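Local coordinates for protein 11S globulin beta subunit (Cucurbita maxima, PDB 2EVX) that serves as a seed storage protein, an 11S globulin of the cupin superfamily that acts as a nutrient reservoir, at residues R39-E44 and E184-G189; G97-G102 and Q124-R129; F160-N165 and F399-N404; A296-P301 and M446-P451. All blocks are in the same frame, centred on the assembly; numbering follows the deposited sequence.

How the contacts relate
Contacts 1 and 2 lie in the N-terminal cupin domain and contact 4 in the C-terminal one; contact 3 joins the two. Along the chain, contact 2 falls between the segments of contact 1, and contact 3 crosses with both contact 1 and contact 4. Contacts 1 and 4, with centres 39 Å apart, sit on opposite sides of the chain's centre. Contact 3 lies only about 9 Å from that centre; it shares a sheet with contact 1, touching it through Arg188 and Thr163, and another with contact 4. Residues 160-165 and 399-404 thus link two sheets, each with one edge strand, 39-43 or 298-300, in contact 1 or 4, packing the two domains of the subunit against each other.

Contact 1: residues R39-E44 and E184-G189; sequences RRAEAE and EQVERG
Strand 39-43 is an edge strand, within this chain, of a sheet of the N-terminal cupin domain, and the loop 184-189 crosses one of its faces, setting Val186 against Arg39 and Ala41. The valine divides its two methyls between them. CG1 meets the Ala41 CB at 3.9 Å, while CG2, which stands anti to the backbone N, lies 3.7 Å from both the CB and the CD of Arg39. The arginine chain is extended from CG to NE (chi2 176°, chi3 -175°) and slides past the valine in the opposite sense, so the methyl rests along its aliphatic part. The guanidinium goes on beyond, where NH1 makes a weak hydrogen bond to Gln53. At the other end Glu184 reaches over more loosely, with OE1 4.4 Å from Ala41 CB and 4.3 Å from Glu42 O. The loop itself is tied down by Arg241 and Asp240, which bond to the backbone of Glu184, and Gln185 packs on Phe362 of the second subunit. No hydrogen bond joins 39-44 to 184-189, so the direct contact between them is van der Waals packing near the surface, with the hydrocarbon part of an arginine doing the work of an apolar residue.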
loop_
_atom_site.group_PDB
_atom_site.type_symbol
_atom_site.label_atom_id
_atom_site.label_comp_id
_atom_site.label_asym_id
_atom_site.label_seq_id
_atom_site.Cartn_x
_atom_site.Cartn_y
_atom_site.Cartn_z
ATOM N N ARG A 39 -23.008 -18.558 -8.714
ATOM C CA ARG A 39 -23.381 -18.475 -10.113
ATOM C C ARG A 39 -22.688 -19.547 -10.937
ATOM O O ARG A 39 -21.603 -20.013 -10.596
ATOM C CB ARG A 39 -23.031 -17.096 -10.665
ATOM C CG ARG A 39 -23.707 -15.958 -9.922
ATOM C CD ARG A 39 -23.263 -14.584 -10.427
ATOM N NE ARG A 39 -23.828 -13.494 -9.621
ATOM C CZ ARG A 39 -23.258 -12.977 -8.533
ATOM N NH1 ARG A 39 -22.088 -13.439 -8.098
ATOM N NH2 ARG A 39 -23.862 -11.992 -7.880
ATOM N N ARG A 40 -23.327 -19.926 -12.038
ATOM C CA ARG A 40 -22.808 -20.954 -12.923
ATOM C C ARG A 40 -22.858 -20.474 -14.359
ATOM O O ARG A 40 -23.739 -19.702 -14.730
ATOM C CB ARG A 40 -23.600 -22.267 -12.772
ATOM C CG ARG A 40 -25.102 -22.156 -12.438
ATOM C CD ARG A 40 -25.927 -21.429 -13.502
ATOM N NE ARG A 40 -25.854 -19.973 -13.372
ATOM C CZ ARG A 40 -26.291 -19.275 -12.325
ATOM N NH1 ARG A 40 -26.172 -17.954 -12.318
ATOM N NH2 ARG A 40 -26.848 -19.885 -11.286
ATOM N N ALA A 41 -21.886 -20.909 -15.155
ATOM C CA ALA A 41 -21.811 -20.552 -16.569
ATOM C C ALA A 41 -21.388 -21.784 -17.359
ATOM O O ALA A 41 -20.269 -22.285 -17.232
ATOM C CB ALA A 41 -20.821 -19.416 -16.787
ATOM N N GLU A 42 -22.311 -22.280 -18.167
ATOM C CA GLU A 42 -22.060 -23.458 -18.977
ATOM C C GLU A 42 -21.286 -23.091 -20.221
ATOM O O GLU A 42 -21.544 -22.075 -20.856
ATOM C CB GLU A 42 -23.385 -24.140 -19.348
ATOM C CG GLU A 42 -23.948 -25.029 -18.238
ATOM C CD GLU A 42 -23.254 -26.388 -18.171
ATOM O OE1 GLU A 42 -23.297 -27.044 -17.104
ATOM O OE2 GLU A 42 -22.671 -26.812 -19.198
ATOM N N ALA A 43 -20.310 -23.923 -20.545
ATOM C CA ALA A 43 -19.502 -23.713 -21.727
ATOM C C ALA A 43 -19.624 -24.975 -22.560
ATOM O O ALA A 43 -20.199 -25.965 -22.118
ATOM C CB ALA A 43 -18.045 -23.474 -21.334
ATOM N N GLU A 44 -19.077 -24.943 -23.763
ATOM C CA GLU A 44 -19.126 -26.103 -24.629
ATOM C C GLU A 44 -18.438 -27.290 -23.962
ATOM O O GLU A 44 -19.035 -28.358 -23.811
ATOM C CB GLU A 44 -18.439 -25.786 -25.957
ATOM C CG GLU A 44 -18.529 -26.900 -26.985
ATOM C CD GLU A 44 -17.896 -26.522 -28.321
ATOM O OE1 GLU A 44 -18.330 -27.062 -29.365
ATOM O OE2 GLU A 44 -16.960 -25.692 -28.327
ATOM N N GLU A 184 -19.813 -15.041 -21.350
ATOM C CA GLU A 184 -20.764 -14.341 -20.495
ATOM C C GLU A 184 -19.946 -13.998 -19.260
ATOM O O GLU A 184 -19.605 -14.875 -18.470
ATOM C CB GLU A 184 -21.922 -15.272 -20.121
ATOM C CG GLU A 184 -22.615 -15.896 -21.334
ATOM C CD GLU A 184 -23.487 -17.104 -20.990
ATOM O OE1 GLU A 184 -22.972 -18.081 -20.392
ATOM O OE2 GLU A 184 -24.690 -17.081 -21.332
ATOM N N GLN A 185 -19.605 -12.721 -19.117
ATOM C CA GLN A 185 -18.799 -12.249 -17.990
ATOM C C GLN A 185 -19.483 -12.487 -16.627
ATOM O O GLN A 185 -20.346 -11.710 -16.195
ATOM C CB GLN A 185 -18.472 -10.758 -18.190
ATOM C CG GLN A 185 -19.540 -9.757 -17.703
ATOM C CD GLN A 185 -20.929 -9.910 -18.344
ATOM O OE1 GLN A 185 -21.889 -9.267 -17.906
ATOM N NE2 GLN A 185 -21.036 -10.745 -19.376
ATOM N N VAL A 186 -19.103 -13.571 -15.953
ATOM C CA VAL A 186 -19.696 -13.891 -14.658
ATOM C C VAL A 186 -18.632 -13.945 -13.565
ATOM O O VAL A 186 -18.957 -14.074 -12.375
ATOM C CB VAL A 186 -20.447 -15.243 -14.696
ATOM C CG1 VAL A 186 -19.444 -16.392 -14.839
ATOM C CG2 VAL A 186 -21.317 -15.394 -13.439
ATOM N N GLU A 187 -17.364 -13.843 -13.973
ATOM C CA GLU A 187 -16.253 -13.853 -13.024
ATOM C C GLU A 187 -16.520 -12.708 -12.041
ATOM O O GLU A 187 -15.800 -12.530 -11.052
ATOM C CB GLU A 187 -14.914 -13.583 -13.728
ATOM C CG GLU A 187 -14.853 -13.922 -15.221
ATOM C CD GLU A 187 -15.707 -13.009 -16.098
ATOM O OE1 GLU A 187 -15.747 -13.247 -17.324
ATOM O OE2 GLU A 187 -16.333 -12.057 -15.580
ATOM N N ARG A 188 -17.569 -11.938 -12.329
ATOM C CA ARG A 188 -17.981 -10.818 -11.493
ATOM C C ARG A 188 -19.382 -10.302 -11.863
ATOM O O ARG A 188 -19.995 -9.543 -11.100
ATOM C CB ARG A 188 -16.959 -9.685 -11.600
ATOM C CG ARG A 188 -17.013 -8.739 -10.427
ATOM C CD ARG A 188 -16.919 -9.491 -9.108
ATOM N NE ARG A 188 -16.631 -8.591 -7.997
ATOM C CZ ARG A 188 -15.412 -8.362 -7.520
ATOM N NH1 ARG A 188 -14.367 -8.975 -8.054
ATOM N NH2 ARG A 188 -15.237 -7.512 -6.517
ATOM N N GLY A 189 -19.872 -10.708 -13.037
ATOM C CA GLY A 189 -21.199 -10.311 -13.498
ATOM C C GLY A 189 -21.443 -8.825 -13.728
ATOM O O GLY A 189 -21.209 -8.308 -14.828
#

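Contact 2: residues G97-G102 and Q124-R129; sequences GIAIPG and QHQKIR
The backbone at Gly97 passes Lys127, with Gly97 CA 4.4 Å from Lys127 O, where the antiparallel strands 93-98 and 129-132 open into the long connection between them. Here Gln126 lays its amide against the glycine backbone, with OE1 3.4 Å from Gly97 CA and NE2 3.6 Å from Gly97 C. Its chain is extended beyond CG (chi2 -173°), which carries the amide across to Gly97. OE1 accepts a hydrogen bond from Trp146, while NE2 donates to a water that is also hydrogen-bonded to Gly97 O. A leucine in place of Gln126 would probably leave the Trp146 indole N-H without its acceptor and cut the water's link to this side chain. Beside Gly97, the CG2 of Ile98 lies obliquely against Arg129, 3.3 Å from its CD. The guanidinium has the CD of Lys127 over one face, toward its rim, and its NH2 forms a salt bridge with Glu105. A second water, in plane at the guanidinium edge, takes N-H bonds from Arg129 NE and Ile98 N and donates to Lys127 O. With no direct hydrogen bond linking 97-102 to 124-129, the two waters join them where these paired strands of the cupin barrel diverge.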
loop_
_atom_site.group_PDB
_atom_site.type_symbol
_atom_site.label_atom_id
_atom_site.label_comp_id
_atom_site.label_asym_id
_atom_site.label_seq_id
_atom_site.Cartn_x
_atom_site.Cartn_y
_atom_site.Cartn_z
ATOM N N GLY A 97 -0.357 -22.325 -20.864
ATOM C CA GLY A 97 0.516 -21.435 -21.594
ATOM C C GLY A 97 0.446 -20.099 -20.881
ATOM O O GLY A 97 -0.541 -19.377 -21.001
ATOM N N ILE A 98 1.483 -19.770 -20.123
ATOM C CA ILE A 98 1.489 -18.517 -19.387
ATOM C C ILE A 98 2.670 -17.644 -19.780
ATOM O O ILE A 98 3.786 -17.818 -19.289
ATOM C CB ILE A 98 1.499 -18.785 -17.869
ATOM C CG1 ILE A 98 1.676 -17.470 -17.111
ATOM C CG2 ILE A 98 2.568 -19.787 -17.522
ATOM C CD1 ILE A 98 0.451 -16.605 -17.121
ATOM N N ALA A 99 2.386 -16.694 -20.668
ATOM C CA ALA A 99 3.357 -15.751 -21.227
ATOM C C ALA A 99 4.372 -15.065 -20.303
ATOM O O ALA A 99 5.530 -15.485 -20.223
ATOM C CB ALA A 99 2.612 -14.687 -22.034
ATOM N N ILE A 100 3.929 -13.999 -19.639
ATOM C CA ILE A 100 4.755 -13.174 -18.745
ATOM C C ILE A 100 5.558 -12.161 -19.565
ATOM O O ILE A 100 6.465 -12.524 -20.314
ATOM C CB ILE A 100 5.736 -13.994 -17.872
ATOM C CG1 ILE A 100 4.953 -14.887 -16.908
ATOM C CG2 ILE A 100 6.638 -13.047 -17.082
ATOM C CD1 ILE A 100 5.807 -15.539 -15.825
ATOM N N PRO A 101 5.223 -10.869 -19.421
ATOM C CA PRO A 101 5.800 -9.689 -20.072
ATOM C C PRO A 101 7.317 -9.594 -20.219
ATOM O O PRO A 101 8.066 -9.752 -19.249
ATOM C CB PRO A 101 5.240 -8.542 -19.239
ATOM C CG PRO A 101 3.880 -9.048 -18.882
ATOM C CD PRO A 101 4.192 -10.459 -18.449
ATOM N N GLY A 102 7.745 -9.312 -21.450
ATOM C CA GLY A 102 9.157 -9.159 -21.757
ATOM C C GLY A 102 9.977 -10.422 -21.629
ATOM O O GLY A 102 11.187 -10.423 -21.874
ATOM N N GLN A 124 6.495 -21.166 -33.907
ATOM C CA GLN A 124 7.234 -20.697 -32.739
ATOM C C GLN A 124 6.209 -20.377 -31.662
ATOM O O GLN A 124 5.281 -19.603 -31.904
ATOM C CB GLN A 124 8.016 -19.424 -33.063
ATOM C CG GLN A 124 9.510 -19.615 -33.149
ATOM C CD GLN A 124 10.241 -18.317 -33.433
ATOM O OE1 GLN A 124 11.467 -18.298 -33.576
ATOM N NE2 GLN A 124 9.490 -17.220 -33.514
ATOM N N HIS A 125 6.373 -20.959 -30.479
ATOM C CA HIS A 125 5.426 -20.700 -29.404
ATOM C C HIS A 125 6.042 -20.681 -28.008
ATOM O O HIS A 125 7.229 -20.948 -27.813
ATOM C CB HIS A 125 4.305 -21.736 -29.434
ATOM C CG HIS A 125 4.794 -23.139 -29.279
ATOM N ND1 HIS A 125 5.642 -23.518 -28.262
ATOM C CD2 HIS A 125 4.579 -24.247 -30.023
ATOM C CE1 HIS A 125 5.932 -24.800 -28.388
ATOM N NE2 HIS A 125 5.299 -25.267 -29.448
ATOM N N GLN A 126 5.195 -20.372 -27.036
ATOM C CA GLN A 126 5.583 -20.297 -25.641
ATOM C C GLN A 126 5.812 -21.684 -25.100
ATOM O O GLN A 126 5.394 -22.672 -25.689
ATOM C CB GLN A 126 4.468 -19.633 -24.843
ATOM C CG GLN A 126 3.132 -20.321 -25.047
ATOM C CD GLN A 126 1.975 -19.589 -24.409
ATOM O OE1 GLN A 126 0.817 -19.917 -24.655
ATOM N NE2 GLN A 126 2.279 -18.597 -23.582
ATOM N N LYS A 127 6.479 -21.744 -23.964
ATOM C CA LYS A 127 6.767 -22.993 -23.279
ATOM C C LYS A 127 5.425 -23.670 -23.011
ATOM O O LYS A 127 4.457 -22.999 -22.658
ATOM C CB LYS A 127 7.455 -22.652 -21.959
ATOM C CG LYS A 127 8.071 -23.788 -21.177
ATOM C CD LYS A 127 8.781 -23.184 -19.965
ATOM C CE LYS A 127 9.839 -24.096 -19.369
ATOM N NZ LYS A 127 10.638 -23.336 -18.362
ATOM N N ILE A 128 5.353 -24.984 -23.199
ATOM C CA ILE A 128 4.124 -25.727 -22.926
ATOM C C ILE A 128 4.278 -26.286 -21.510
ATOM O O ILE A 128 5.023 -27.239 -21.294
ATOM C CB ILE A 128 3.933 -26.891 -23.937
ATOM C CG1 ILE A 128 3.743 -26.330 -25.353
ATOM C CG2 ILE A 128 2.744 -27.747 -23.542
ATOM C CD1 ILE A 128 2.548 -25.420 -25.512
ATOM N N ARG A 129 3.582 -25.690 -20.543
ATOM C CA ARG A 129 3.695 -26.115 -19.147
ATOM C C ARG A 129 2.614 -27.071 -18.702
ATOM O O ARG A 129 1.437 -26.741 -18.740
ATOM C CB ARG A 129 3.680 -24.898 -18.234
ATOM C CG ARG A 129 4.757 -23.892 -18.560
ATOM C CD ARG A 129 4.364 -22.521 -18.080
ATOM N NE ARG A 129 5.363 -21.522 -18.436
ATOM C CZ ARG A 129 6.411 -21.216 -17.684
ATOM N NH1 ARG A 129 6.597 -21.833 -16.523
ATOM N NH2 ARG A 129 7.271 -20.295 -18.096
HETATM O O HOH W 1 -0.557 -17.512 -22.696
HETATM O O HOH W 2 4.319 -20.855 -21.361
#

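Contact 3: residues F160-N165 and F399-N404; sequences FADTRN and FKTNDN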
loop_
_atom_site.group_PDB
_atom_site.type_symbol
_atom_site.label_atom_id
_atom_site.label_comp_id
_atom_site.label_asym_id
_atom_site.label_seq_id
_atom_site.Cartn_x
_atom_site.Cartn_y
_atom_site.Cartn_z
ATOM N N PHE A 160 -8.210 -18.727 -7.016
ATOM C CA PHE A 160 -8.284 -17.712 -5.970
ATOM C C PHE A 160 -7.657 -16.395 -6.444
ATOM O O PHE A 160 -6.482 -16.340 -6.801
ATOM C CB PHE A 160 -7.589 -18.211 -4.704
ATOM C CG PHE A 160 -7.373 -17.145 -3.671
ATOM C CD1 PHE A 160 -6.164 -16.448 -3.609
ATOM C CD2 PHE A 160 -8.371 -16.835 -2.750
ATOM C CE1 PHE A 160 -5.947 -15.456 -2.641
ATOM C CE2 PHE A 160 -8.167 -15.841 -1.774
ATOM C CZ PHE A 160 -6.950 -15.153 -1.721
ATOM N N ALA A 161 -8.461 -15.336 -6.446
ATOM C CA ALA A 161 -8.020 -14.019 -6.889
ATOM C C ALA A 161 -8.136 -12.970 -5.794
ATOM O O ALA A 161 -9.114 -12.933 -5.045
ATOM C CB ALA A 161 -8.841 -13.587 -8.112
ATOM N N ASP A 162 -7.129 -12.113 -5.700
ATOM C CA ASP A 162 -7.145 -11.053 -4.705
ATOM C C ASP A 162 -7.222 -9.722 -5.427
ATOM O O ASP A 162 -6.337 -9.395 -6.205
ATOM C CB ASP A 162 -5.881 -11.087 -3.843
ATOM C CG ASP A 162 -6.040 -10.293 -2.557
ATOM O OD1 ASP A 162 -6.327 -9.082 -2.626
ATOM O OD2 ASP A 162 -5.891 -10.884 -1.467
ATOM N N THR A 163 -8.275 -8.953 -5.168
ATOM C CA THR A 163 -8.434 -7.658 -5.811
ATOM C C THR A 163 -7.826 -6.538 -4.981
ATOM O O THR A 163 -7.559 -5.459 -5.491
ATOM C CB THR A 163 -9.905 -7.336 -6.066
ATOM O OG1 THR A 163 -10.598 -7.246 -4.814
ATOM C CG2 THR A 163 -10.543 -8.425 -6.914
ATOM N N ARG A 164 -7.610 -6.772 -3.697
ATOM C CA ARG A 164 -7.003 -5.738 -2.882
ATOM C C ARG A 164 -5.496 -5.948 -2.882
ATOM O O ARG A 164 -4.785 -5.577 -1.951
ATOM C CB ARG A 164 -7.552 -5.781 -1.462
ATOM C CG ARG A 164 -8.937 -5.174 -1.330
ATOM C CD ARG A 164 -9.426 -5.227 0.119
ATOM N NE ARG A 164 -10.809 -4.775 0.237
ATOM C CZ ARG A 164 -11.190 -3.506 0.143
ATOM N NH1 ARG A 164 -12.474 -3.191 0.254
ATOM N NH2 ARG A 164 -10.284 -2.554 -0.041
ATOM N N ASN A 165 -5.012 -6.549 -3.955
ATOM C CA ASN A 165 -3.599 -6.819 -4.100
ATOM C C ASN A 165 -2.889 -5.582 -4.669
ATOM O O ASN A 165 -3.429 -4.871 -5.530
ATOM C CB ASN A 165 -3.425 -8.024 -5.025
ATOM C CG ASN A 165 -2.008 -8.534 -5.062
ATOM O OD1 ASN A 165 -1.156 -8.016 -5.795
ATOM N ND2 ASN A 165 -1.737 -9.560 -4.260
ATOM N N PHE A 399 -5.900 -20.552 0.814
ATOM C CA PHE A 399 -5.174 -19.460 0.180
ATOM C C PHE A 399 -4.918 -18.346 1.181
ATOM O O PHE A 399 -5.800 -17.981 1.950
ATOM C CB PHE A 399 -5.954 -18.915 -1.014
ATOM C CG PHE A 399 -6.264 -19.955 -2.042
ATOM C CD1 PHE A 399 -7.388 -20.760 -1.921
ATOM C CD2 PHE A 399 -5.410 -20.157 -3.121
ATOM C CE1 PHE A 399 -7.659 -21.751 -2.863
ATOM C CE2 PHE A 399 -5.672 -21.145 -4.065
ATOM C CZ PHE A 399 -6.797 -21.941 -3.935
ATOM N N LYS A 400 -3.707 -17.801 1.163
ATOM C CA LYS A 400 -3.344 -16.740 2.090
ATOM C C LYS A 400 -3.118 -15.435 1.340
ATOM O O LYS A 400 -2.533 -15.433 0.264
ATOM C CB LYS A 400 -2.068 -17.129 2.836
ATOM C CG LYS A 400 -2.079 -18.534 3.410
ATOM C CD LYS A 400 -3.000 -18.710 4.601
ATOM C CE LYS A 400 -2.870 -20.129 5.147
ATOM N NZ LYS A 400 -3.624 -20.382 6.424
ATOM N N THR A 401 -3.570 -14.323 1.906
ATOM C CA THR A 401 -3.386 -13.033 1.254
ATOM C C THR A 401 -2.039 -12.391 1.621
ATOM O O THR A 401 -1.949 -11.189 1.848
ATOM C CB THR A 401 -4.516 -12.060 1.611
ATOM O OG1 THR A 401 -4.578 -11.914 3.027
ATOM C CG2 THR A 401 -5.833 -12.582 1.133
ATOM N N ASN A 402 -0.989 -13.197 1.674
ATOM C CA ASN A 402 0.336 -12.689 1.981
ATOM C C ASN A 402 1.303 -13.758 1.474
ATOM O O ASN A 402 0.940 -14.935 1.442
ATOM C CB ASN A 402 0.464 -12.471 3.491
ATOM C CG ASN A 402 1.661 -11.618 3.861
ATOM O OD1 ASN A 402 1.540 -10.622 4.577
ATOM N ND2 ASN A 402 2.830 -12.010 3.373
ATOM N N ASP A 403 2.510 -13.366 1.064
ATOM C CA ASP A 403 3.475 -14.343 0.540
ATOM C C ASP A 403 4.036 -15.298 1.581
ATOM O O ASP A 403 4.723 -16.267 1.246
ATOM C CB ASP A 403 4.649 -13.648 -0.168
ATOM C CG ASP A 403 5.444 -12.729 0.748
ATOM O OD1 ASP A 403 5.477 -12.937 1.982
ATOM O OD2 ASP A 403 6.067 -11.792 0.218
ATOM N N ASN A 404 3.723 -15.034 2.842
ATOM C CA ASN A 404 4.234 -15.850 3.926
ATOM C C ASN A 404 3.342 -15.745 5.168
ATOM O O ASN A 404 3.619 -14.958 6.073
ATOM C CB ASN A 404 5.677 -15.388 4.213
ATOM C CG ASN A 404 6.250 -15.963 5.491
ATOM O OD1 ASN A 404 6.206 -15.325 6.541
ATOM N ND2 ASN A 404 6.796 -17.173 5.409
#
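Phe160 packs on Phe399 where the two cupin domains of the chain meet, each residue coming from the equivalent strand of its own domain, 155-162 and 393-400. The segments run side by side in the same direction, with Phe160 level with Phe399 and Asp162 level with Thr401. The two aromatic side chains point in opposite senses as they pass: the planes are nearly parallel, at 11°, but so offset that little of one ring lies over the other, with centroids 4.9 Å apart. What each ring covers instead is the other residue's methylene, in a reciprocal pair of CH-pi contacts. Phe160 CB lies 3.4 Å from the Phe399 ring centroid, and Phe399 CB lies 3.5 Å from that of Phe160. Having CG anti to the backbone N (chi1 169°) puts the Phe160 ring over that methylene and brings its CZ up to Thr401 CG2, which sits 4.0 Å away at the ring edge. With an alanine here, CB would still rest on the Phe399 ring, but a gap would probably open beside Phe399 CB and Thr401 CG2. Next along, Asp162 crosses Thr401 at about a right angle, its OD2 against the CG2 methyl; Thr401 OG1 serves other partners, His344 N and Gln169 of the third subunit. Past Asp162 the strand gives way to a turn, within which Asp162 OD1 accepts a weak hydrogen bond from Arg164 N, 2.9 Å long and bent to 121° at the hydrogen. Asn165 then adds a further tie between the domains, its ND2 donating a hydrogen bond to Val320 O of the C-terminal one.

Contact 4: residues A296-P301 and M446-P451; sequences ADVFNP and MRVLSP
Val448 packs between Val298 and Asn300, the closer part of the contact. Its CG1 meets Val298 CG2 at 3.7 Å, and its CG2 lies against Asn300 CB at 3.3 Å, each pair of side chains meeting at a slant. Asn300 carries its amide past the methyl because CG is anti to the backbone N (chi1 -175°), and from there ND2 donates to Val448 O. That hydrogen bond is weak, 3.3 Å long with an angle of 146° at the hydrogen. On the other branch OD1 accepts a hydrogen bond from Arg302 N, two residues on, closing an Asx turn at the end of strand 298-300. This strand is an outermost one, within this chain, in a sheet of the C-terminal cupin domain, while 448-449 pairs with 334-340 in the domain's other sheet, so the contact bridges the two sheets of the barrel; the touching parts run 16° from parallel. Towards both ends the fit slackens. The side chain of Ser450, partly exposed, touches through CB, 3.9 Å from Asn300 OD1, while its backbone N lies 3.8 Å from Asn300 ND2. At the far end Arg447 touches through CB alone, 3.9 Å from Val298 CG2, and crosses it at about a right angle. The rest of the arginine bends away at chi2 and chi3 into the metal site, where it is a magnesium-binding residue. Its side chain comes within about 3 Å of a bound magnesium ion, and NH2 forms a salt bridge with Glu325.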
loop_
_atom_site.group_PDB
_atom_site.type_symbol
_atom_site.label_atom_id
_atom_site.label_comp_id
_atom_site.label_asym_id
_atom_site.label_seq_id
_atom_site.Cartn_x
_atom_site.Cartn_y
_atom_site.Cartn_z
ATOM N N ALA A 296 5.623 -33.033 3.527
ATOM C CA ALA A 296 4.805 -32.033 4.197
ATOM C C ALA A 296 5.641 -31.359 5.282
ATOM O O ALA A 296 6.300 -32.025 6.073
ATOM C CB ALA A 296 3.565 -32.689 4.802
ATOM N N ASP A 297 5.628 -30.033 5.302
ATOM C CA ASP A 297 6.382 -29.278 6.296
ATOM C C ASP A 297 5.895 -29.612 7.714
ATOM O O ASP A 297 6.691 -29.738 8.645
ATOM C CB ASP A 297 6.246 -27.779 6.011
ATOM C CG ASP A 297 5.146 -27.471 4.984
ATOM O OD1 ASP A 297 5.271 -27.909 3.809
ATOM O OD2 ASP A 297 4.154 -26.792 5.355
ATOM N N VAL A 298 4.584 -29.746 7.881
ATOM C CA VAL A 298 4.019 -30.108 9.179
ATOM C C VAL A 298 3.388 -31.491 8.999
ATOM O O VAL A 298 2.516 -31.683 8.153
ATOM C CB VAL A 298 2.976 -29.054 9.675
ATOM C CG1 VAL A 298 2.449 -28.242 8.515
ATOM C CG2 VAL A 298 1.840 -29.740 10.400
ATOM N N PHE A 299 3.841 -32.454 9.795
ATOM C CA PHE A 299 3.365 -33.825 9.657
ATOM C C PHE A 299 3.095 -34.553 10.976
ATOM O O PHE A 299 3.941 -34.576 11.869
ATOM C CB PHE A 299 4.411 -34.602 8.853
ATOM C CG PHE A 299 3.991 -35.991 8.441
ATOM C CD1 PHE A 299 3.390 -36.212 7.200
ATOM C CD2 PHE A 299 4.279 -37.091 9.251
ATOM C CE1 PHE A 299 3.094 -37.509 6.765
ATOM C CE2 PHE A 299 3.985 -38.395 8.824
ATOM C CZ PHE A 299 3.394 -38.603 7.577
ATOM N N ASN A 300 1.906 -35.135 11.097
ATOM C CA ASN A 300 1.554 -35.912 12.281
ATOM C C ASN A 300 0.984 -37.221 11.771
ATOM O O ASN A 300 -0.172 -37.287 11.356
ATOM C CB ASN A 300 0.509 -35.225 13.142
ATOM C CG ASN A 300 0.239 -35.989 14.423
ATOM O OD1 ASN A 300 0.213 -37.227 14.432
ATOM N ND2 ASN A 300 0.035 -35.259 15.515
ATOM N N PRO A 301 1.790 -38.285 11.811
ATOM C CA PRO A 301 1.437 -39.633 11.358
ATOM C C PRO A 301 0.007 -40.060 11.654
ATOM O O PRO A 301 -0.658 -40.657 10.806
ATOM C CB PRO A 301 2.456 -40.506 12.077
ATOM C CG PRO A 301 3.653 -39.622 12.137
ATOM C CD PRO A 301 3.057 -38.307 12.564
ATOM N N MET A 446 1.658 -30.693 18.078
ATOM C CA MET A 446 1.865 -29.410 17.419
ATOM C C MET A 446 0.639 -28.825 16.723
ATOM O O MET A 446 -0.438 -28.740 17.312
ATOM C CB MET A 446 2.997 -29.554 16.412
ATOM C CG MET A 446 4.351 -29.405 17.036
ATOM S SD MET A 446 4.459 -27.735 17.672
ATOM C CE MET A 446 4.190 -26.822 16.102
ATOM N N ARG A 447 0.825 -28.400 15.476
ATOM C CA ARG A 447 -0.254 -27.831 14.680
ATOM C C ARG A 447 -1.430 -28.789 14.655
ATOM O O ARG A 447 -2.471 -28.516 15.251
ATOM C CB ARG A 447 0.226 -27.583 13.255
ATOM C CG ARG A 447 0.560 -26.146 12.947
ATOM C CD ARG A 447 -0.558 -25.525 12.144
ATOM N NE ARG A 447 -0.063 -24.951 10.899
ATOM C CZ ARG A 447 -0.829 -24.327 10.006
ATOM N NH1 ARG A 447 -2.141 -24.196 10.224
ATOM N NH2 ARG A 447 -0.282 -23.832 8.899
ATOM N N VAL A 448 -1.275 -29.915 13.965
ATOM C CA VAL A 448 -2.360 -30.874 13.913
ATOM C C VAL A 448 -2.286 -31.813 15.108
ATOM O O VAL A 448 -1.204 -32.187 15.562
ATOM C CB VAL A 448 -2.359 -31.687 12.597
ATOM C CG1 VAL A 448 -1.420 -31.053 11.597
ATOM C CG2 VAL A 448 -2.028 -33.134 12.862
ATOM N N LEU A 449 -3.458 -32.169 15.624
ATOM C CA LEU A 449 -3.567 -33.050 16.774
ATOM C C LEU A 449 -4.199 -34.373 16.364
ATOM O O LEU A 449 -5.236 -34.408 15.703
ATOM C CB LEU A 449 -4.411 -32.386 17.864
ATOM C CG LEU A 449 -4.003 -30.956 18.232
ATOM C CD1 LEU A 449 -4.830 -30.477 19.405
ATOM C CD2 LEU A 449 -2.531 -30.900 18.583
ATOM N N SER A 450 -3.556 -35.468 16.746
ATOM C CA SER A 450 -4.064 -36.792 16.429
ATOM C C SER A 450 -5.224 -37.079 17.371
ATOM O O SER A 450 -5.162 -36.745 18.553
ATOM C CB SER A 450 -2.957 -37.834 16.613
ATOM O OG SER A 450 -2.371 -37.748 17.902
ATOM N N PRO A 451 -6.301 -37.689 16.853
ATOM C CA PRO A 451 -7.483 -38.023 17.650
ATOM C C PRO A 451 -7.195 -38.259 19.134
ATOM O O PRO A 451 -6.881 -39.373 19.565
ATOM C CB PRO A 451 -8.020 -39.257 16.938
ATOM C CG PRO A 451 -7.811 -38.882 15.501
ATOM C CD PRO A 451 -6.407 -38.267 15.501
#